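PDB 3VDG: probable glucarate dehydratase from Mycobacterium smegmatis str. MC2 155, which probably catalyses the metal-dependent dehydration of glucarate or a related sugar acid, as a member of the enolase superfamily. Local coordinates for residues V131-R134 against V135-P138; R202-I205 against D206-F210; A412-E415 against Q416-R419. All coordinates share one frame; numbering follows the deposited sequence.

Contact 1: V131-R134 against V135-P138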
loop_
_atom_site.group_PDB
_atom_site.type_symbol
_atom_site.label_atom_id
_atom_site.label_comp_id
_atom_site.label_asym_id
_atom_site.label_seq_id
_atom_site.Cartn_x
_atom_site.Cartn_y
_atom_site.Cartn_z
ATOM N N VAL A 131 7.205 -13.953 -11.111
ATOM C CA VAL A 131 6.856 -15.345 -10.849
ATOM C C VAL A 131 6.444 -15.532 -9.386
ATOM O O VAL A 131 5.490 -16.250 -9.098
ATOM C CB VAL A 131 8.006 -16.311 -11.178
ATOM C CG1 VAL A 131 7.647 -17.720 -10.711
ATOM C CG2 VAL A 131 8.267 -16.313 -12.678
ATOM N N VAL A 132 7.153 -14.884 -8.470
ATOM C CA VAL A 132 6.836 -15.008 -7.055
ATOM C C VAL A 132 5.410 -14.500 -6.809
ATOM O O VAL A 132 4.601 -15.141 -6.132
ATOM C CB VAL A 132 7.844 -14.251 -6.184
ATOM C CG1 VAL A 132 7.346 -14.135 -4.749
ATOM C CG2 VAL A 132 9.192 -14.972 -6.218
ATOM N N ASP A 133 5.087 -13.355 -7.387
ATOM C CA ASP A 133 3.732 -12.806 -7.185
ATOM C C ASP A 133 2.605 -13.686 -7.729
ATOM O O ASP A 133 1.569 -13.808 -7.087
ATOM C CB ASP A 133 3.643 -11.350 -7.653
ATOM C CG ASP A 133 4.302 -10.374 -6.651
ATOM O OD1 ASP A 133 4.261 -10.625 -5.419
ATOM O OD2 ASP A 133 4.862 -9.345 -7.086
ATOM N N ARG A 134 2.799 -14.297 -8.900
ATOM C CA ARG A 134 1.803 -15.207 -9.457
ATOM C C ARG A 134 1.610 -16.439 -8.573
ATOM O O ARG A 134 0.497 -16.948 -8.450
ATOM C CB ARG A 134 2.199 -15.642 -10.878
ATOM C CG ARG A 134 1.809 -14.636 -11.951
ATOM C CD ARG A 134 2.261 -15.106 -13.327
ATOM N NE ARG A 134 3.706 -14.963 -13.457
ATOM C CZ ARG A 134 4.394 -15.281 -14.548
ATOM N NH1 ARG A 134 3.775 -15.772 -15.626
ATOM N NH2 ARG A 134 5.705 -15.096 -14.562
ATOM N N VAL A 135 2.696 -16.920 -7.965
ATOM C CA VAL A 135 2.611 -18.117 -7.106
ATOM C C VAL A 135 2.032 -17.785 -5.731
ATOM O O VAL A 135 1.206 -18.515 -5.221
ATOM C CB VAL A 135 3.978 -18.813 -6.983
ATOM C CG1 VAL A 135 3.881 -20.003 -6.034
ATOM C CG2 VAL A 135 4.454 -19.254 -8.375
ATOM N N PHE A 136 2.436 -16.642 -5.177
ATOM C CA PHE A 136 1.981 -16.180 -3.862
ATOM C C PHE A 136 0.500 -15.822 -3.896
ATOM O O PHE A 136 -0.249 -16.126 -2.967
ATOM C CB PHE A 136 2.837 -14.965 -3.460
ATOM C CG PHE A 136 2.353 -14.204 -2.242
ATOM C CD1 PHE A 136 2.181 -14.831 -1.013
ATOM C CD2 PHE A 136 2.152 -12.823 -2.314
ATOM C CE1 PHE A 136 1.765 -14.110 0.105
ATOM C CE2 PHE A 136 1.738 -12.100 -1.206
ATOM C CZ PHE A 136 1.547 -12.744 0.012
ATOM N N SER A 137 0.074 -15.181 -4.979
ATOM C CA SER A 137 -1.293 -14.677 -5.056
ATOM C C SER A 137 -2.405 -15.596 -4.493
ATOM O O SER A 137 -3.130 -15.196 -3.576
ATOM C CB SER A 137 -1.617 -14.277 -6.505
ATOM O OG SER A 137 -2.939 -13.797 -6.573
ATOM N N PRO A 138 -2.583 -16.816 -5.054
ATOM C CA PRO A 138 -3.700 -17.640 -4.567
ATOM C C PRO A 138 -3.587 -18.025 -3.088
ATOM O O PRO A 138 -4.609 -18.197 -2.404
ATOM C CB PRO A 138 -3.608 -18.916 -5.427
ATOM C CG PRO A 138 -2.179 -18.969 -5.874
ATOM C CD PRO A 138 -1.802 -17.510 -6.098
#
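Val131 and Val135 meet one turn apart at the start of helix 131-151, in a wholly buried contact made mostly by side chains resting on the carbonyl oxygens of the preceding turn. The two valines touch through CG1 of Val131 and CG2 of Val135, 4.2 Å apart. That methyl of Val135 also lies 3.3 Å from Val131 O, the oxygen that accepts the Val135 N-H. The next bond, from Phe136 N to Val132 O, is short at 2.8 Å and fairly straight (161°), while Ser137 N reaches Asp133 O from a tilt of 31° out of the carbonyl plane. Pro138 has no N-H to continue the series. Its CD stands 3.3 Å from Arg134 O where an amide hydrogen would otherwise point, and the helix kinks there.

With CG opposite the backbone N (chi1 170°), the Phe136 ring is carried outward, away from the preceding turn, and Asp133 OD1 approaches it obliquely, 4.3 Å from CD2. That carboxylate is held by salt bridges from Arg104 and Arg325, so its buried charge is probably well compensated. Ser137 OG is engaged by the carbonyl of His317. Val135 packs on helices 79-92 and 100-111, and the whole forms the first two turns of a helix, kinked at a proline and packed against two neighbouring helices, consistent with the enolase-superfamily fold.

Contact 2: R202-I205 against D206-F210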
loop_
_atom_site.group_PDB
_atom_site.type_symbol
_atom_site.label_atom_id
_atom_site.label_comp_id
_atom_site.label_asym_id
_atom_site.label_seq_id
_atom_site.Cartn_x
_atom_site.Cartn_y
_atom_site.Cartn_z
ATOM N N ARG A 202 -25.719 -6.895 -27.476
ATOM C CA ARG A 202 -27.123 -6.874 -27.062
ATOM C C ARG A 202 -27.469 -8.089 -26.214
ATOM O O ARG A 202 -28.133 -7.971 -25.175
ATOM C CB ARG A 202 -28.046 -6.826 -28.277
ATOM C CG ARG A 202 -28.075 -5.500 -28.995
ATOM C CD ARG A 202 -29.126 -5.541 -30.094
ATOM N NE ARG A 202 -28.913 -4.513 -31.107
ATOM C CZ ARG A 202 -29.127 -3.221 -30.900
ATOM N NH1 ARG A 202 -29.546 -2.801 -29.713
ATOM N NH2 ARG A 202 -28.917 -2.348 -31.873
ATOM N N ARG A 203 -27.022 -9.262 -26.654
ATOM C CA ARG A 203 -27.309 -10.490 -25.941
ATOM C C ARG A 203 -26.683 -10.436 -24.549
ATOM O O ARG A 203 -27.318 -10.771 -23.559
ATOM C CB ARG A 203 -26.777 -11.692 -26.723
ATOM C CG ARG A 203 -27.206 -13.048 -26.180
ATOM C CD ARG A 203 -26.803 -14.174 -27.131
ATOM N NE ARG A 203 -27.405 -15.461 -26.771
ATOM C CZ ARG A 203 -26.822 -16.384 -26.001
ATOM N NH1 ARG A 203 -25.615 -16.182 -25.495
ATOM N NH2 ARG A 203 -27.447 -17.520 -25.734
ATOM N N MET A 204 -25.430 -9.999 -24.476
ATOM C CA MET A 204 -24.702 -9.980 -23.201
ATOM C C MET A 204 -25.274 -8.934 -22.238
ATOM O O MET A 204 -25.469 -9.192 -21.045
ATOM C CB MET A 204 -23.220 -9.710 -23.459
ATOM C CG MET A 204 -22.307 -10.118 -22.321
ATOM S SD MET A 204 -20.585 -9.641 -22.660
ATOM C CE MET A 204 -20.114 -10.907 -23.822
ATOM N N ILE A 205 -25.564 -7.755 -22.757
ATOM C CA ILE A 205 -26.083 -6.685 -21.924
ATOM C C ILE A 205 -27.538 -6.895 -21.469
ATOM O O ILE A 205 -27.907 -6.490 -20.367
ATOM C CB ILE A 205 -25.917 -5.331 -22.614
ATOM C CG1 ILE A 205 -24.418 -4.962 -22.658
ATOM C CG2 ILE A 205 -26.717 -4.263 -21.890
ATOM C CD1 ILE A 205 -24.082 -3.871 -23.646
ATOM N N ASP A 206 -28.358 -7.534 -22.302
ATOM C CA ASP A 206 -29.703 -7.964 -21.875
ATOM C C ASP A 206 -29.604 -8.907 -20.687
ATOM O O ASP A 206 -30.416 -8.851 -19.781
ATOM C CB ASP A 206 -30.438 -8.696 -23.003
ATOM C CG ASP A 206 -30.951 -7.750 -24.078
ATOM O OD1 ASP A 206 -30.898 -6.528 -23.853
ATOM O OD2 ASP A 206 -31.400 -8.226 -25.147
ATOM N N GLU A 207 -28.622 -9.800 -20.712
ATOM C CA GLU A 207 -28.500 -10.810 -19.672
ATOM C C GLU A 207 -27.845 -10.246 -18.385
ATOM O O GLU A 207 -28.306 -10.524 -17.285
ATOM C CB GLU A 207 -27.766 -12.034 -20.236
ATOM C CG GLU A 207 -27.225 -13.042 -19.236
ATOM C CD GLU A 207 -28.274 -13.996 -18.711
ATOM O OE1 GLU A 207 -29.471 -13.810 -19.017
ATOM O OE2 GLU A 207 -27.889 -14.936 -17.983
ATOM N N TYR A 208 -26.815 -9.415 -18.522
ATOM C CA TYR A 208 -26.023 -8.978 -17.361
ATOM C C TYR A 208 -26.205 -7.534 -16.929
ATOM O O TYR A 208 -25.968 -7.199 -15.774
ATOM C CB TYR A 208 -24.533 -9.271 -17.599
ATOM C CG TYR A 208 -24.255 -10.757 -17.613
ATOM C CD1 TYR A 208 -24.008 -11.441 -16.437
ATOM C CD2 TYR A 208 -24.270 -11.477 -18.794
ATOM C CE1 TYR A 208 -23.776 -12.804 -16.428
ATOM C CE2 TYR A 208 -24.035 -12.852 -18.793
ATOM C CZ TYR A 208 -23.782 -13.500 -17.605
ATOM O OH TYR A 208 -23.538 -14.859 -17.585
ATOM N N GLY A 209 -26.606 -6.664 -17.848
ATOM C CA GLY A 209 -26.833 -5.262 -17.504
ATOM C C GLY A 209 -25.581 -4.397 -17.499
ATOM O O GLY A 209 -25.620 -3.270 -17.009
ATOM N N PHE A 210 -24.475 -4.904 -18.062
ATOM C CA PHE A 210 -23.212 -4.155 -18.071
ATOM C C PHE A 210 -23.415 -2.745 -18.614
ATOM O O PHE A 210 -24.114 -2.555 -19.598
ATOM C CB PHE A 210 -22.146 -4.879 -18.904
ATOM C CG PHE A 210 -21.814 -6.254 -18.416
ATOM C CD1 PHE A 210 -21.408 -6.466 -17.101
ATOM C CD2 PHE A 210 -21.846 -7.343 -19.289
ATOM C CE1 PHE A 210 -21.077 -7.737 -16.658
ATOM C CE2 PHE A 210 -21.520 -8.611 -18.853
ATOM C CZ PHE A 210 -21.132 -8.816 -17.535
#
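Met204 and Phe210 form the packed side of this contact, where helix 194-208 ends. Carbon CG of the methionine comes to the edge of the phenyl ring, near its plane, 3.9 Å from CE2, and SD lies 5.2 Å from the ring centroid in an oblique Met-aromatic contact. The methionine gets there because CG is trans to its own N (chi1 -160°) and the thioether bends at its last torsion. Tyr208 CB sits over one face of the same phenyl ring, toward its rim. Tyr208 in turn sets its ring edge against Met204 O, with CD2 3.4 Å from that oxygen. Both Met204 and Phe210 also touch strand 166-174, the first strand of the beta-alpha-beta unit that continues through this helix into strand 213-216, within the enolase C-terminal domain-like region.

Gly209 ends the helix with positive phi (83°), a conformation easily reached by glycine, and its N donates to Ile205 O at 2.8 Å. Beyond it, Ile205 CG2 rests 3.9 Å from Phe210 O.

The opposite character belongs to Arg202, Arg203, Asp206 and Glu207, all exposed. Asp206 folds its carboxylate back against the preceding turn, CG 3.0 Å from Arg202 O, an oxygen already taken by the Asp206 N-H. Arg203 extends outward to a cation-pi contact with Trp188, and Glu207 turns its carboxylate outward from the helix.

Contact 3: A412-E415 against Q416-R419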
loop_
_atom_site.group_PDB
_atom_site.type_symbol
_atom_site.label_atom_id
_atom_site.label_comp_id
_atom_site.label_asym_id
_atom_site.label_seq_id
_atom_site.Cartn_x
_atom_site.Cartn_y
_atom_site.Cartn_z
ATOM N N ALA A 412 -16.213 -32.642 -10.648
ATOM C CA ALA A 412 -16.629 -32.724 -12.048
ATOM C C ALA A 412 -15.697 -31.932 -12.953
ATOM O O ALA A 412 -15.303 -32.413 -14.018
ATOM C CB ALA A 412 -18.059 -32.242 -12.215
ATOM N N LEU A 413 -15.335 -30.714 -12.546
ATOM C CA LEU A 413 -14.419 -29.921 -13.383
ATOM C C LEU A 413 -12.991 -30.440 -13.326
ATOM O O LEU A 413 -12.208 -30.210 -14.244
ATOM C CB LEU A 413 -14.474 -28.423 -13.044
ATOM C CG LEU A 413 -15.832 -27.744 -13.224
ATOM C CD1 LEU A 413 -15.672 -26.254 -12.940
ATOM C CD2 LEU A 413 -16.416 -27.959 -14.611
ATOM N N HIS A 414 -12.629 -31.123 -12.242
ATOM C CA HIS A 414 -11.324 -31.747 -12.204
ATOM C C HIS A 414 -11.294 -32.927 -13.153
ATOM O O HIS A 414 -10.303 -33.161 -13.838
ATOM C CB HIS A 414 -10.956 -32.190 -10.796
ATOM C CG HIS A 414 -9.644 -32.938 -10.728
ATOM N ND1 HIS A 414 -8.469 -32.379 -11.095
ATOM C CD2 HIS A 414 -9.350 -34.241 -10.326
ATOM C CE1 HIS A 414 -7.474 -33.270 -10.927
ATOM N NE2 HIS A 414 -8.017 -34.414 -10.458
ATOM N N GLU A 415 -12.394 -33.674 -13.199
ATOM C CA GLU A 415 -12.487 -34.841 -14.085
ATOM C C GLU A 415 -12.438 -34.352 -15.545
ATOM O O GLU A 415 -11.766 -34.935 -16.385
ATOM C CB GLU A 415 -13.776 -35.629 -13.791
ATOM C CG GLU A 415 -14.108 -36.742 -14.784
ATOM C CD GLU A 415 -13.089 -37.880 -14.823
ATOM O OE1 GLU A 415 -12.311 -38.049 -13.857
ATOM O OE2 GLU A 415 -13.072 -38.624 -15.832
ATOM N N GLN A 416 -13.139 -33.260 -15.823
ATOM C CA GLN A 416 -13.073 -32.595 -17.129
ATOM C C GLN A 416 -11.639 -32.204 -17.522
ATOM O O GLN A 416 -11.197 -32.456 -18.644
ATOM C CB GLN A 416 -14.035 -31.408 -17.139
ATOM C CG GLN A 416 -14.288 -30.799 -18.504
ATOM C CD GLN A 416 -15.617 -30.080 -18.566
ATOM O OE1 GLN A 416 -16.566 -30.572 -19.169
ATOM N NE2 GLN A 416 -15.696 -28.914 -17.942
ATOM N N TYR A 417 -10.888 -31.628 -16.591
ATOM C CA TYR A 417 -9.477 -31.353 -16.835
ATOM C C TYR A 417 -8.666 -32.600 -17.186
ATOM O O TYR A 417 -7.860 -32.576 -18.115
ATOM C CB TYR A 417 -8.861 -30.647 -15.627
ATOM C CG TYR A 417 -7.353 -30.612 -15.580
ATOM C CD1 TYR A 417 -6.638 -29.559 -16.152
ATOM C CD2 TYR A 417 -6.638 -31.621 -14.935
ATOM C CE1 TYR A 417 -5.256 -29.524 -16.090
ATOM C CE2 TYR A 417 -5.264 -31.596 -14.875
ATOM C CZ TYR A 417 -4.579 -30.540 -15.445
ATOM O OH TYR A 417 -3.212 -30.514 -15.374
ATOM N N LEU A 418 -8.848 -33.681 -16.432
ATOM C CA LEU A 418 -8.093 -34.905 -16.704
ATOM C C LEU A 418 -8.408 -35.394 -18.125
ATOM O O LEU A 418 -7.508 -35.728 -18.883
ATOM C CB LEU A 418 -8.406 -35.997 -15.666
ATOM C CG LEU A 418 -7.871 -35.723 -14.254
ATOM C CD1 LEU A 418 -8.341 -36.777 -13.256
ATOM C CD2 LEU A 418 -6.348 -35.622 -14.266
ATOM N N ARG A 419 -9.688 -35.371 -18.486
ATOM C CA ARG A 419 -10.142 -35.927 -19.764
ATOM C C ARG A 419 -9.871 -35.045 -20.978
ATOM O O ARG A 419 -9.640 -35.563 -22.060
ATOM C CB ARG A 419 -11.635 -36.270 -19.708
ATOM C CG ARG A 419 -11.951 -37.578 -18.986
ATOM C CD ARG A 419 -13.426 -37.954 -19.118
ATOM N NE ARG A 419 -14.301 -37.093 -18.320
ATOM C CZ ARG A 419 -14.923 -36.007 -18.779
ATOM N NH1 ARG A 419 -14.782 -35.633 -20.046
ATOM N NH2 ARG A 419 -15.692 -35.289 -17.966
#
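With CG trans to the backbone N (chi1 176°), the His414 imidazole lies along helix 407-420 toward Leu418, whose own CG lies opposite its carbonyl carbon (chi1 -70°), which places it over the imidazole. The result is a CH-pi contact between residues four apart on an alpha-helix: Leu418 CG stands over one face of the imidazole, 4.3 Å from the centroid, and CD1 comes 3.7 Å from His414 NE2. The imidazole is fixed by ND1, which is hydrogen-bonded to the carbonyl of Pro37 on strand 30-41.

The buried flank of the helix lies against the three-stranded antiparallel sheet. Tyr417 packs on Pro37 and Ala39 and on Leu57 of strand 55-65, with the edge of its ring turned to His414 O. Leu413 and Gln416 run side by side, pointing the same way, CD2 of the leucine 3.5 Å from NE2 of the glutamine. This amide nitrogen is gripped by Ala39 O and by the carboxylate of Glu378, tying the helix to its surroundings.

On the outer side, Glu415 and Arg419 form a helical i to i+4 salt bridge, their chains crossing at about a right angle. The arginine is poorly ordered, and the bond from NE to Glu415 OE2 is weak, 3.2 Å long and bent to 131°. Besides this ion pair, one face of the guanidinium has Glu415 O above it, 3.7 Å from its plane.

In the fold
Contacts 1 and 3 each lie within one helix, while contact 2 runs past the end of helix 194-208. None touches another: the nearest atoms of contact 3 are about 15 Å from those of either other. Contact 1 is the core one, every residue buried, and its polar groups are met by partners within the protein. Contacts 2 and 3 are each two-sided. Their inner flanks face different sheets, strand 166-174 of the mixed sheet for contact 2 and strands 30-41 and 55-65 of the antiparallel one for contact 3, while charged residues occupy their outer flanks. Contacts 1 and 2 lie on opposite sides of the chain's centre, one kinked by proline, the other terminated at glycine.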